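Local coordinates for protein sugar kinase, pfkB family (Thermotoga maritima, PDB 2AJR) that probably phosphorylates a sugar phosphate, perhaps fructose 1-phosphate, using ATP, as a magnesium-binding kinase of the pfkB family, at residues Leu15-Asn20 with Asn134-Arg139; Thr46-Gly51 with Val83-Lys88; Val57-Ser62 with Lys310-Leu315; Met142-Val147 with Arg175-Phe180. All coordinates share one frame; numbering follows the deposited sequence.

Interaction 1: Leu15-Asn20 with Asn134-Arg139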
loop_
_atom_site.group_PDB
_atom_site.type_symbol
_atom_site.label_atom_id
_atom_site.label_comp_id
_atom_site.label_asym_id
_atom_site.label_seq_id
_atom_site.Cartn_x
_atom_site.Cartn_y
_atom_site.Cartn_z
ATOM N N LEU A 15 -29.747 -4.154 -3.111
ATOM C CA LEU A 15 -28.630 -5.103 -3.064
ATOM C C LEU A 15 -27.482 -4.575 -3.919
ATOM O O LEU A 15 -27.689 -4.324 -5.108
ATOM C CB LEU A 15 -29.063 -6.464 -3.614
ATOM C CG LEU A 15 -27.980 -7.520 -3.913
ATOM C CD1 LEU A 15 -27.258 -7.923 -2.628
ATOM C CD2 LEU A 15 -28.555 -8.740 -4.625
ATOM N N THR A 16 -26.290 -4.423 -3.334
ATOM C CA THR A 16 -25.102 -4.059 -4.102
ATOM C C THR A 16 -24.166 -5.265 -4.170
ATOM O O THR A 16 -23.913 -5.937 -3.160
ATOM C CB THR A 16 -24.338 -2.837 -3.522
ATOM O OG1 THR A 16 -23.709 -3.180 -2.276
ATOM C CG2 THR A 16 -25.268 -1.672 -3.304
ATOM N N VAL A 17 -23.664 -5.531 -5.377
ATOM C CA VAL A 17 -22.751 -6.625 -5.624
ATOM C C VAL A 17 -21.407 -6.038 -5.992
ATOM O O VAL A 17 -21.314 -5.249 -6.916
ATOM C CB VAL A 17 -23.231 -7.463 -6.794
ATOM C CG1 VAL A 17 -22.138 -8.473 -7.228
ATOM C CG2 VAL A 17 -24.558 -8.139 -6.433
ATOM N N THR A 18 -20.371 -6.433 -5.269
ATOM C CA THR A 18 -19.002 -5.977 -5.517
ATOM C C THR A 18 -18.132 -7.221 -5.503
ATOM O O THR A 18 -17.656 -7.647 -4.458
ATOM C CB THR A 18 -18.526 -5.015 -4.405
ATOM O OG1 THR A 18 -19.472 -3.949 -4.256
ATOM C CG2 THR A 18 -17.144 -4.471 -4.710
ATOM N N LEU A 19 -17.948 -7.836 -6.655
ATOM C CA LEU A 19 -17.237 -9.090 -6.703
ATOM C C LEU A 19 -15.777 -8.914 -6.339
ATOM O O LEU A 19 -15.140 -9.869 -5.880
ATOM C CB LEU A 19 -17.396 -9.749 -8.072
ATOM C CG LEU A 19 -18.831 -10.181 -8.390
ATOM C CD1 LEU A 19 -18.853 -11.128 -9.577
ATOM C CD2 LEU A 19 -19.505 -10.834 -7.183
ATOM N N ASN A 20 -15.260 -7.699 -6.521
ATOM C CA ASN A 20 -13.853 -7.391 -6.259
ATOM C C ASN A 20 -13.688 -6.159 -5.349
ATOM O O ASN A 20 -13.217 -5.119 -5.783
ATOM C CB ASN A 20 -13.132 -7.191 -7.593
ATOM C CG ASN A 20 -11.609 -7.413 -7.497
ATOM O OD1 ASN A 20 -11.089 -7.824 -6.460
ATOM N ND2 ASN A 20 -10.895 -7.134 -8.598
ATOM N N ASN A 134 -20.064 -20.603 -6.660
ATOM C CA ASN A 134 -21.348 -21.273 -6.452
ATOM C C ASN A 134 -22.033 -20.848 -5.164
ATOM O O ASN A 134 -23.222 -20.550 -5.157
ATOM C CB ASN A 134 -21.193 -22.796 -6.503
ATOM C CG ASN A 134 -20.986 -23.303 -7.919
ATOM O OD1 ASN A 134 -21.341 -22.629 -8.903
ATOM N ND2 ASN A 134 -20.414 -24.490 -8.039
ATOM N N HIS A 135 -21.283 -20.790 -4.081
ATOM C CA HIS A 135 -21.834 -20.318 -2.826
ATOM C C HIS A 135 -22.336 -18.907 -2.992
ATOM O O HIS A 135 -23.382 -18.557 -2.464
ATOM C CB HIS A 135 -20.788 -20.359 -1.722
ATOM C CG HIS A 135 -20.435 -21.737 -1.287
ATOM N ND1 HIS A 135 -19.256 -22.027 -0.639
ATOM C CD2 HIS A 135 -21.101 -22.911 -1.407
ATOM C CE1 HIS A 135 -19.214 -23.322 -0.367
ATOM N NE2 HIS A 135 -20.323 -23.882 -0.820
ATOM N N PHE A 136 -21.600 -18.093 -3.738
ATOM C CA PHE A 136 -22.064 -16.746 -4.020
ATOM C C PHE A 136 -23.393 -16.732 -4.786
ATOM O O PHE A 136 -24.299 -15.968 -4.441
ATOM C CB PHE A 136 -21.024 -15.922 -4.792
ATOM C CG PHE A 136 -21.542 -14.580 -5.186
ATOM C CD1 PHE A 136 -21.502 -13.520 -4.294
ATOM C CD2 PHE A 136 -22.145 -14.390 -6.414
ATOM C CE1 PHE A 136 -22.018 -12.273 -4.628
ATOM C CE2 PHE A 136 -22.669 -13.142 -6.754
ATOM C CZ PHE A 136 -22.610 -12.085 -5.851
ATOM N N LEU A 137 -23.509 -17.540 -5.833
ATOM C CA LEU A 137 -24.725 -17.496 -6.675
ATOM C C LEU A 137 -25.940 -17.917 -5.871
ATOM O O LEU A 137 -27.027 -17.376 -6.024
ATOM C CB LEU A 137 -24.592 -18.398 -7.912
ATOM C CG LEU A 137 -23.573 -17.942 -8.960
ATOM C CD1 LEU A 137 -23.322 -19.028 -10.036
ATOM C CD2 LEU A 137 -24.038 -16.626 -9.564
ATOM N N ARG A 138 -25.714 -18.878 -4.993
ATOM C CA ARG A 138 -26.740 -19.432 -4.138
ATOM C C ARG A 138 -27.258 -18.369 -3.151
ATOM O O ARG A 138 -28.465 -18.266 -2.923
ATOM C CB ARG A 138 -26.144 -20.646 -3.424
ATOM C CG ARG A 138 -27.105 -21.750 -3.059
ATOM C CD ARG A 138 -27.806 -21.462 -1.757
ATOM N NE ARG A 138 -27.691 -22.587 -0.838
ATOM C CZ ARG A 138 -26.668 -22.804 -0.015
ATOM N NH1 ARG A 138 -25.621 -21.990 0.037
ATOM N NH2 ARG A 138 -26.686 -23.860 0.765
ATOM N N ARG A 139 -26.357 -17.569 -2.586
ATOM C CA ARG A 139 -26.751 -16.466 -1.693
ATOM C C ARG A 139 -27.379 -15.315 -2.447
ATOM O O ARG A 139 -28.269 -14.632 -1.931
ATOM C CB ARG A 139 -25.545 -15.891 -0.975
ATOM C CG ARG A 139 -24.997 -16.727 0.106
ATOM C CD ARG A 139 -24.115 -15.866 0.990
ATOM N NE ARG A 139 -23.571 -16.644 2.091
ATOM C CZ ARG A 139 -22.499 -16.315 2.794
ATOM N NH1 ARG A 139 -21.828 -15.200 2.541
ATOM N NH2 ARG A 139 -22.092 -17.115 3.759
#

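Interaction 2: Thr46-Gly51 with Val83-Lys88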
loop_
_atom_site.group_PDB
_atom_site.type_symbol
_atom_site.label_atom_id
_atom_site.label_comp_id
_atom_site.label_asym_id
_atom_site.label_seq_id
_atom_site.Cartn_x
_atom_site.Cartn_y
_atom_site.Cartn_z
ATOM N N THR A 46 -3.490 11.090 5.087
ATOM C CA THR A 46 -3.822 9.758 4.672
ATOM C C THR A 46 -5.243 9.416 5.115
ATOM O O THR A 46 -5.760 9.954 6.084
ATOM C CB THR A 46 -2.832 8.732 5.219
ATOM O OG1 THR A 46 -2.954 7.528 4.450
ATOM C CG2 THR A 46 -3.086 8.428 6.688
ATOM N N GLN A 47 -5.863 8.515 4.376
ATOM C CA GLN A 47 -7.231 8.114 4.625
ATOM C C GLN A 47 -7.348 6.672 4.191
ATOM O O GLN A 47 -6.765 6.264 3.185
ATOM C CB GLN A 47 -8.187 8.985 3.807
ATOM C CG GLN A 47 -9.638 8.967 4.260
ATOM C CD GLN A 47 -9.847 9.733 5.565
ATOM O OE1 GLN A 47 -9.692 9.182 6.661
ATOM N NE2 GLN A 47 -10.203 11.011 5.449
HETATM N N MSE A 48 -8.094 5.887 4.942
HETATM C CA MSE A 48 -8.280 4.510 4.572
HETATM C C MSE A 48 -9.718 4.105 4.769
HETATM O O MSE A 48 -10.308 4.373 5.810
HETATM C CB MSE A 48 -7.348 3.636 5.372
HETATM C CG MSE A 48 -7.093 2.318 4.696
HETATM SE SE MSE A 48 -8.000 0.854 5.583
HETATM C CE MSE A 48 -9.656 1.654 6.436
ATOM N N SER A 49 -10.293 3.462 3.762
ATOM C CA SER A 49 -11.714 3.198 3.788
ATOM C C SER A 49 -12.082 2.029 2.906
ATOM O O SER A 49 -11.381 1.751 1.938
ATOM C CB SER A 49 -12.454 4.436 3.297
ATOM O OG SER A 49 -12.073 4.761 1.966
ATOM N N PRO A 50 -13.201 1.357 3.215
ATOM C CA PRO A 50 -13.762 0.359 2.332
ATOM C C PRO A 50 -14.115 0.928 0.987
ATOM O O PRO A 50 -14.622 2.037 0.916
ATOM C CB PRO A 50 -15.046 -0.063 3.036
ATOM C CG PRO A 50 -14.822 0.251 4.425
ATOM C CD PRO A 50 -14.002 1.500 4.432
ATOM N N GLY A 51 -13.855 0.152 -0.064
ATOM C CA GLY A 51 -14.089 0.556 -1.431
ATOM C C GLY A 51 -14.471 -0.603 -2.330
ATOM O O GLY A 51 -14.797 -1.691 -1.861
ATOM N N VAL A 83 -14.780 -5.455 6.327
ATOM C CA VAL A 83 -16.120 -5.743 6.811
ATOM C C VAL A 83 -16.382 -4.935 8.066
ATOM O O VAL A 83 -17.476 -4.384 8.243
ATOM C CB VAL A 83 -16.343 -7.270 7.064
ATOM C CG1 VAL A 83 -17.667 -7.530 7.766
ATOM C CG2 VAL A 83 -16.291 -8.031 5.751
ATOM N N GLU A 84 -15.377 -4.844 8.929
ATOM C CA GLU A 84 -15.561 -4.182 10.207
ATOM C C GLU A 84 -15.687 -2.691 10.013
ATOM O O GLU A 84 -16.576 -2.067 10.571
ATOM C CB GLU A 84 -14.421 -4.512 11.160
ATOM C CG GLU A 84 -14.602 -5.881 11.762
ATOM C CD GLU A 84 -13.610 -6.216 12.856
ATOM O OE1 GLU A 84 -12.830 -5.315 13.283
ATOM O OE2 GLU A 84 -13.631 -7.400 13.285
ATOM N N GLU A 85 -14.809 -2.125 9.197
ATOM C CA GLU A 85 -14.892 -0.712 8.875
ATOM C C GLU A 85 -16.228 -0.406 8.248
ATOM O O GLU A 85 -16.856 0.579 8.592
ATOM C CB GLU A 85 -13.743 -0.278 7.954
ATOM C CG GLU A 85 -12.394 -0.161 8.678
ATOM C CD GLU A 85 -12.475 0.732 9.903
ATOM O OE1 GLU A 85 -13.062 1.832 9.792
ATOM O OE2 GLU A 85 -11.990 0.330 10.984
ATOM N N LEU A 86 -16.683 -1.284 7.366
ATOM C CA LEU A 86 -17.916 -1.047 6.639
ATOM C C LEU A 86 -19.084 -1.005 7.584
ATOM O O LEU A 86 -19.965 -0.177 7.451
ATOM C CB LEU A 86 -18.126 -2.143 5.586
ATOM C CG LEU A 86 -19.257 -1.995 4.576
ATOM C CD1 LEU A 86 -19.215 -0.653 3.830
ATOM C CD2 LEU A 86 -19.210 -3.157 3.613
ATOM N N ARG A 87 -19.085 -1.899 8.558
ATOM C CA ARG A 87 -20.180 -1.984 9.498
ATOM C C ARG A 87 -20.226 -0.770 10.394
ATOM O O ARG A 87 -21.302 -0.376 10.838
ATOM C CB ARG A 87 -20.058 -3.246 10.336
ATOM C CG ARG A 87 -20.450 -4.515 9.591
ATOM C CD ARG A 87 -21.228 -5.453 10.502
ATOM N NE ARG A 87 -21.385 -6.783 9.916
ATOM C CZ ARG A 87 -20.447 -7.730 9.911
ATOM N NH1 ARG A 87 -19.249 -7.513 10.451
ATOM N NH2 ARG A 87 -20.705 -8.906 9.351
ATOM N N LYS A 88 -19.063 -0.180 10.668
ATOM C CA LYS A 88 -18.996 1.034 11.485
ATOM C C LYS A 88 -19.555 2.252 10.762
ATOM O O LYS A 88 -19.919 3.225 11.418
ATOM C CB LYS A 88 -17.559 1.355 11.892
ATOM C CG LYS A 88 -16.926 0.404 12.905
ATOM C CD LYS A 88 -15.411 0.619 12.909
ATOM C CE LYS A 88 -14.703 -0.339 13.807
ATOM N NZ LYS A 88 -13.292 0.093 13.958
#

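Interaction 3: Val57-Ser62 with Lys310-Leu315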
loop_
_atom_site.group_PDB
_atom_site.type_symbol
_atom_site.label_atom_id
_atom_site.label_comp_id
_atom_site.label_asym_id
_atom_site.label_seq_id
_atom_site.Cartn_x
_atom_site.Cartn_y
_atom_site.Cartn_z
ATOM N N VAL A 57 -21.330 2.466 -3.387
ATOM C CA VAL A 57 -22.756 2.744 -3.611
ATOM C C VAL A 57 -23.543 2.507 -2.332
ATOM O O VAL A 57 -24.395 3.314 -1.992
ATOM C CB VAL A 57 -23.351 1.918 -4.772
ATOM C CG1 VAL A 57 -24.872 2.019 -4.799
ATOM C CG2 VAL A 57 -22.761 2.370 -6.098
ATOM N N SER A 58 -23.238 1.433 -1.609
ATOM C CA SER A 58 -23.830 1.216 -0.292
ATOM C C SER A 58 -23.520 2.350 0.677
ATOM O O SER A 58 -24.400 2.824 1.389
ATOM C CB SER A 58 -23.361 -0.108 0.312
ATOM O OG SER A 58 -23.984 -1.216 -0.330
ATOM N N ILE A 59 -22.268 2.786 0.716
ATOM C CA ILE A 59 -21.893 3.903 1.588
ATOM C C ILE A 59 -22.690 5.148 1.159
ATOM O O ILE A 59 -23.354 5.767 1.985
ATOM C CB ILE A 59 -20.352 4.147 1.596
ATOM C CG1 ILE A 59 -19.643 2.949 2.256
ATOM C CG2 ILE A 59 -19.993 5.458 2.327
ATOM C CD1 ILE A 59 -18.161 2.795 1.904
ATOM N N ALA A 60 -22.645 5.478 -0.129
ATOM C CA ALA A 60 -23.448 6.568 -0.706
ATOM C C ALA A 60 -24.946 6.502 -0.330
ATOM O O ALA A 60 -25.520 7.478 0.154
ATOM C CB ALA A 60 -23.300 6.579 -2.213
ATOM N N LEU A 61 -25.581 5.361 -0.557
ATOM C CA LEU A 61 -26.988 5.219 -0.207
ATOM C C LEU A 61 -27.242 5.437 1.300
ATOM O O LEU A 61 -28.257 6.053 1.679
ATOM C CB LEU A 61 -27.533 3.863 -0.667
ATOM C CG LEU A 61 -27.669 3.703 -2.179
ATOM C CD1 LEU A 61 -28.053 2.267 -2.520
ATOM C CD2 LEU A 61 -28.676 4.691 -2.759
ATOM N N SER A 62 -26.320 4.968 2.144
ATOM C CA SER A 62 -26.451 5.147 3.593
ATOM C C SER A 62 -26.498 6.625 3.990
ATOM O O SER A 62 -27.313 7.001 4.806
ATOM C CB SER A 62 -25.339 4.424 4.359
ATOM O OG SER A 62 -24.158 5.196 4.390
ATOM N N LYS A 310 -12.186 10.663 -1.177
ATOM C CA LYS A 310 -13.378 9.919 -1.509
ATOM C C LYS A 310 -14.435 10.420 -0.551
ATOM O O LYS A 310 -14.277 10.290 0.668
ATOM C CB LYS A 310 -13.159 8.410 -1.319
ATOM C CG LYS A 310 -14.311 7.542 -1.839
ATOM C CD LYS A 310 -13.896 6.077 -2.094
ATOM C CE LYS A 310 -13.543 5.343 -0.810
ATOM N NZ LYS A 310 -13.539 3.856 -0.978
ATOM N N TYR A 311 -15.460 11.055 -1.115
ATOM C CA TYR A 311 -16.558 11.617 -0.374
ATOM C C TYR A 311 -17.840 11.253 -1.098
ATOM O O TYR A 311 -18.022 11.567 -2.260
ATOM C CB TYR A 311 -16.398 13.133 -0.268
ATOM C CG TYR A 311 -17.633 13.897 0.187
ATOM C CD1 TYR A 311 -18.134 13.776 1.488
ATOM C CD2 TYR A 311 -18.270 14.778 -0.675
ATOM C CE1 TYR A 311 -19.267 14.497 1.897
ATOM C CE2 TYR A 311 -19.383 15.502 -0.286
ATOM C CZ TYR A 311 -19.885 15.366 0.995
ATOM O OH TYR A 311 -21.011 16.108 1.330
HETATM N N MSE A 312 -18.707 10.547 -0.404
HETATM C CA MSE A 312 -20.039 10.287 -0.887
HETATM C C MSE A 312 -20.911 11.379 -0.269
HETATM O O MSE A 312 -20.931 11.540 0.947
HETATM C CB MSE A 312 -20.493 8.902 -0.440
HETATM C CG MSE A 312 -19.587 7.775 -0.895
HETATM SE SE MSE A 312 -19.452 7.617 -2.892
HETATM C CE MSE A 312 -17.480 7.954 -3.154
ATOM N N PRO A 313 -21.613 12.149 -1.105
ATOM C CA PRO A 313 -22.311 13.335 -0.624
ATOM C C PRO A 313 -23.613 13.045 0.101
ATOM O O PRO A 313 -24.203 11.988 -0.100
ATOM C CB PRO A 313 -22.602 14.094 -1.916
ATOM C CG PRO A 313 -22.769 13.019 -2.938
ATOM C CD PRO A 313 -21.782 11.964 -2.557
ATOM N N ASP A 314 -24.039 13.978 0.947
ATOM C CA ASP A 314 -25.403 13.964 1.484
ATOM C C ASP A 314 -26.351 14.805 0.617
ATOM O O ASP A 314 -25.905 15.547 -0.269
ATOM C CB ASP A 314 -25.461 14.383 2.970
ATOM C CG ASP A 314 -25.001 15.831 3.232
ATOM O OD1 ASP A 314 -25.023 16.706 2.335
ATOM O OD2 ASP A 314 -24.630 16.092 4.392
ATOM N N LEU A 315 -27.650 14.674 0.880
ATOM C CA LEU A 315 -28.686 15.321 0.071
ATOM C C LEU A 315 -28.503 16.838 -0.039
ATOM O O LEU A 315 -28.712 17.401 -1.099
ATOM C CB LEU A 315 -30.084 14.993 0.611
ATOM C CG LEU A 315 -31.268 15.482 -0.236
ATOM C CD1 LEU A 315 -31.188 14.908 -1.653
ATOM C CD2 LEU A 315 -32.601 15.139 0.419
#

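Interaction 4: Met142-Val147 with Arg175-Phe180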
loop_
_atom_site.group_PDB
_atom_site.type_symbol
_atom_site.label_atom_id
_atom_site.label_comp_id
_atom_site.label_asym_id
_atom_site.label_seq_id
_atom_site.Cartn_x
_atom_site.Cartn_y
_atom_site.Cartn_z
HETATM N N MSE A 142 -31.004 -15.953 -3.088
HETATM C CA MSE A 142 -31.811 -15.817 -1.900
HETATM C C MSE A 142 -32.102 -14.358 -1.603
HETATM O O MSE A 142 -33.232 -13.999 -1.316
HETATM C CB MSE A 142 -31.153 -16.524 -0.726
HETATM C CG MSE A 142 -31.215 -18.037 -0.894
HETATM SE SE MSE A 142 -30.192 -19.107 0.412
HETATM C CE MSE A 142 -30.886 -20.906 -0.119
ATOM N N THR A 143 -31.103 -13.505 -1.732
ATOM C CA THR A 143 -31.275 -12.104 -1.413
ATOM C C THR A 143 -32.240 -11.365 -2.368
ATOM O O THR A 143 -32.854 -10.365 -1.987
ATOM C CB THR A 143 -29.913 -11.425 -1.406
ATOM O OG1 THR A 143 -28.988 -12.242 -0.672
ATOM C CG2 THR A 143 -29.999 -10.047 -0.776
ATOM N N LEU A 144 -32.380 -11.861 -3.597
ATOM C CA LEU A 144 -33.180 -11.176 -4.628
ATOM C C LEU A 144 -34.674 -11.023 -4.262
ATOM O O LEU A 144 -35.301 -10.000 -4.571
ATOM C CB LEU A 144 -33.034 -11.877 -5.989
ATOM C CG LEU A 144 -31.721 -11.671 -6.760
ATOM C CD1 LEU A 144 -31.717 -12.474 -8.039
ATOM C CD2 LEU A 144 -31.457 -10.209 -7.071
ATOM N N SER A 145 -35.241 -12.014 -3.588
ATOM C CA SER A 145 -36.626 -11.904 -3.159
ATOM C C SER A 145 -36.803 -10.883 -2.020
ATOM O O SER A 145 -37.910 -10.391 -1.796
ATOM C CB SER A 145 -37.156 -13.266 -2.730
ATOM O OG SER A 145 -36.445 -13.714 -1.601
ATOM N N LYS A 146 -35.728 -10.573 -1.300
ATOM C CA LYS A 146 -35.793 -9.598 -0.212
ATOM C C LYS A 146 -35.624 -8.143 -0.702
ATOM O O LYS A 146 -35.833 -7.211 0.077
ATOM C CB LYS A 146 -34.761 -9.941 0.874
ATOM N N VAL A 147 -35.277 -7.941 -1.978
ATOM C CA VAL A 147 -34.929 -6.595 -2.488
ATOM C C VAL A 147 -35.722 -6.167 -3.722
ATOM O O VAL A 147 -36.193 -7.009 -4.497
ATOM C CB VAL A 147 -33.411 -6.465 -2.852
ATOM C CG1 VAL A 147 -32.541 -6.986 -1.731
ATOM C CG2 VAL A 147 -33.094 -7.186 -4.166
ATOM N N ARG A 175 -36.773 -12.281 -12.058
ATOM C CA ARG A 175 -37.528 -12.141 -10.812
ATOM C C ARG A 175 -38.121 -10.741 -10.675
ATOM O O ARG A 175 -38.551 -10.349 -9.594
ATOM C CB ARG A 175 -36.595 -12.415 -9.630
ATOM C CG ARG A 175 -37.157 -13.317 -8.555
ATOM C CD ARG A 175 -36.041 -14.147 -7.915
ATOM N NE ARG A 175 -35.358 -14.980 -8.912
ATOM C CZ ARG A 175 -34.379 -15.840 -8.641
ATOM N NH1 ARG A 175 -33.954 -16.004 -7.394
ATOM N NH2 ARG A 175 -33.828 -16.550 -9.621
ATOM N N GLY A 176 -38.132 -9.982 -11.762
ATOM C CA GLY A 176 -38.665 -8.622 -11.741
ATOM C C GLY A 176 -37.901 -7.621 -10.882
ATOM O O GLY A 176 -38.455 -6.581 -10.508
ATOM N N VAL A 177 -36.641 -7.917 -10.561
ATOM C CA VAL A 177 -35.823 -6.964 -9.835
ATOM C C VAL A 177 -35.164 -5.990 -10.821
ATOM O O VAL A 177 -34.587 -6.380 -11.840
ATOM C CB VAL A 177 -34.782 -7.656 -8.974
ATOM C CG1 VAL A 177 -33.921 -6.632 -8.267
ATOM C CG2 VAL A 177 -35.475 -8.565 -7.961
ATOM N N PHE A 178 -35.277 -4.709 -10.505
ATOM C CA PHE A 178 -34.761 -3.647 -11.350
ATOM C C PHE A 178 -33.236 -3.646 -11.226
ATOM O O PHE A 178 -32.705 -3.780 -10.117
ATOM C CB PHE A 178 -35.354 -2.323 -10.874
ATOM C CG PHE A 178 -35.179 -1.198 -11.827
ATOM C CD1 PHE A 178 -34.067 -0.380 -11.749
ATOM C CD2 PHE A 178 -36.145 -0.924 -12.767
ATOM C CE1 PHE A 178 -33.912 0.675 -12.614
ATOM C CE2 PHE A 178 -35.998 0.129 -13.636
ATOM C CZ PHE A 178 -34.879 0.928 -13.566
ATOM N N VAL A 179 -32.536 -3.517 -12.348
ATOM C CA VAL A 179 -31.083 -3.711 -12.373
ATOM C C VAL A 179 -30.328 -2.491 -12.870
ATOM O O VAL A 179 -30.615 -1.999 -13.950
ATOM C CB VAL A 179 -30.688 -4.882 -13.314
ATOM C CG1 VAL A 179 -29.187 -4.829 -13.623
ATOM C CG2 VAL A 179 -31.102 -6.232 -12.727
ATOM N N PHE A 180 -29.351 -2.039 -12.079
ATOM C CA PHE A 180 -28.351 -1.022 -12.487
ATOM C C PHE A 180 -27.006 -1.715 -12.698
ATOM O O PHE A 180 -26.584 -2.483 -11.825
ATOM C CB PHE A 180 -28.119 0.003 -11.373
ATOM C CG PHE A 180 -29.316 0.825 -11.017
ATOM C CD1 PHE A 180 -30.331 0.295 -10.225
ATOM C CD2 PHE A 180 -29.410 2.153 -11.425
ATOM C CE1 PHE A 180 -31.438 1.070 -9.868
ATOM C CE2 PHE A 180 -30.510 2.936 -11.064
ATOM C CZ PHE A 180 -31.527 2.389 -10.286
#

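Interaction 1: Leu15-Asn20 with Asn134-Arg139
The meeting of V17 and L19 with the ring of F136 is a buried, wholly apolar helix-on-sheet contact, in which helix 130-144 lies on one face of the large mixed sheet. V17 belongs to strand 14-18, and L19 to the loop that follows it. The nearest CA atoms, those of L19 and F136, stand 9.4 Å apart, so side chains must bridge the gap. F136 does so with its ring sent out by CG anti to the backbone N (chi1 175°), which brings CZ to V17 on the strand and to L19 just beyond it. L19 comes over one ring face at about a right angle to the F136 side chain. Its CD2 lies 4.0 Å from the ring centroid and 25° off the normal, a CH-pi contact displaced toward the rim. CD2 is accordingly closest to F136 CZ, at 3.6 Å, and equally far from CE1 and CE2. V17 meets the same ring end obliquely, its CG1 3.9 Å from F136 CZ. If an alanine replaced F136, L19 CD2 would probably lose the aromatic face beneath it and V17 CG1 its partner, with a gap opened between helix and strand. Around this point F73 meets the F136 ring with planes at about 45°, T71 adds packing from strand 68-75, and L168 closes in from helix 164-174. Strand 14-18 itself runs between strands 68-75 and 149-153.

Interaction 2: Thr46-Gly51 with Val83-Lys88
E85 faces P50 and M48 across the junction of helix 76-89 with strand 46-51, and its side chain reads as a series of separate encounters. E85 CB comes first: it lies 3.7 Å from P50 CG and 4.0 Å from P50 CD, beside the CG-CD bond of the proline ring, with the two side chains at about a right angle. The chi1 of -75° sets E85 CG anti to the carbonyl carbon, where it meets the CE methyl of selenomethionine M48 at 4.0 Å. That methyl arrives through a chain bent at both chi2 and chi3. Beyond CG the glutamate chain bends at chi2, and its carboxylate turns to its own helix: E85 OE2 forms a salt bridge of 3.3 Å with K88 NZ, which approaches from above the carboxylate plane. Strand 46-51 is an edge strand of the small four-stranded sheet that, as in other ribokinase-clan enzymes, stands out from the large alpha/beta domain as a lid. Helix 76-89 belongs to that larger domain. The axes of segments 46-51 and 83-88 cross at 91°, 7.7 Å apart at their closest, and the contact lies toward the C-terminal half of the strand, at M48 and P50. With an alanine in place of E85, the M48 methyl would probably lose its neighbour and K88 its acid partner. P50 CG also lies 3.8 Å from L86 N and 4.2 Å from L86 CB. L86 and P50 both lean on I55 of helix 53-63, while at the far end of the strand T46 packs on F123 of the second subunit.

Interaction 3: Val57-Ser62 with Lys310-Leu315
Selenomethionine M312 is laid across helix 53-63 at the step from I59 to A60, its side chain at about a right angle to that of I59. Its CB drops onto the backbone, 3.8 Å from A60 CA, an approach made possible by main chains whose CA atoms at A60 and M312 are just 5.0 Å apart. From there chi1 of -58° carries CG anti to the carbonyl carbon, over the A60 N and 4.0 Å from the CG2 branch of I59. The bend at chi2 keeps M312 SE beside the alanine methyl, 4.0 Å from A60 CB, before the terminal CE leads away from A60. Elsewhere on the helix, S62 OG gives a 2.6 Å hydrogen bond to I59 O, in the carbonyl plane and on a lone pair. Segment 310-315 follows the magnesium site, made by H267, A304, R307 and E309, and the M312 side chain is about 7 Å from the ion. Where M312 meets I59 and A60 the contact is thus apolar and without direction, resting on fit and close main-chain approach, while a hydrogen bond from K63 NZ to M312 O supplies a polar tie between this loop beside the metal and the helix.

Interaction 4: Met142-Val147 with Arg175-Phe180
The guanidinium of R175 carries on one face the CD1 methyl of L144, which stands 4.2 Å above its plane, offset toward the rim and nearest to NH1. This is an apolar cover on a charged group at the protein surface. Deeper in, V177 is the central apolar piece. Its first torsion (chi1 178°) places CG1 anti to the backbone N, pointing CG1 at the V147 side chain and CG2 at the carbonyl oxygens of L144 and V147. CG1 of V177 meets V147 CG2 at 4.2 Å, while V177 CG2 sits 3.7 Å from L144 O and 3.9 Å from V147 O, with L144 CD2 beyond at 4.4 Å. Each segment lies at the end of a helix and carries the chain on toward the sheet. L144 to V147 is a type I beta turn, closed by a weak bond of 3.3 Å from V147 N to L144 O, and it leads from helix 130-144 toward strand 149-153. On the other side G176, with positive phi, is the C-prime residue of a Schellman motif ending helix 164-174, in which V177 N bonds to A172 O and G176 N to R173 O. Helix 164-174 connects the adjacent parallel strands 149-153 and 178-182, a beta-alpha-beta crossover, so the contact joins the loops that lead from helices 130-144 and 164-174 into these neighbouring strands. L144 also rests on L171 of helix 164-174, and V147 on L15 of strand 14-18.

How the interactions relate
Interactions 1 and 3 are buried, whereas interactions 2 and 4 are only partly so. All four are largely apolar where their side chains touch, but the partly buried pair does this with the aliphatic part of E85 and the guanidinium face of R175, keeping charge at the margin. Interactions 1 and 4 share helix 130-144 and the same large sheet, and meet where L15 packs on T143, L144 and V147. Interactions 2 and 3 lie on consecutive elements, strand 46-51 and helix 53-63, and are tied by a hydrogen bond of 2.8 Å from K310 NZ to P50 O. Between interactions 1 and 3, T16 OG1 and S58 OG are hydrogen-bonded. Interactions 2 and 4 do not touch.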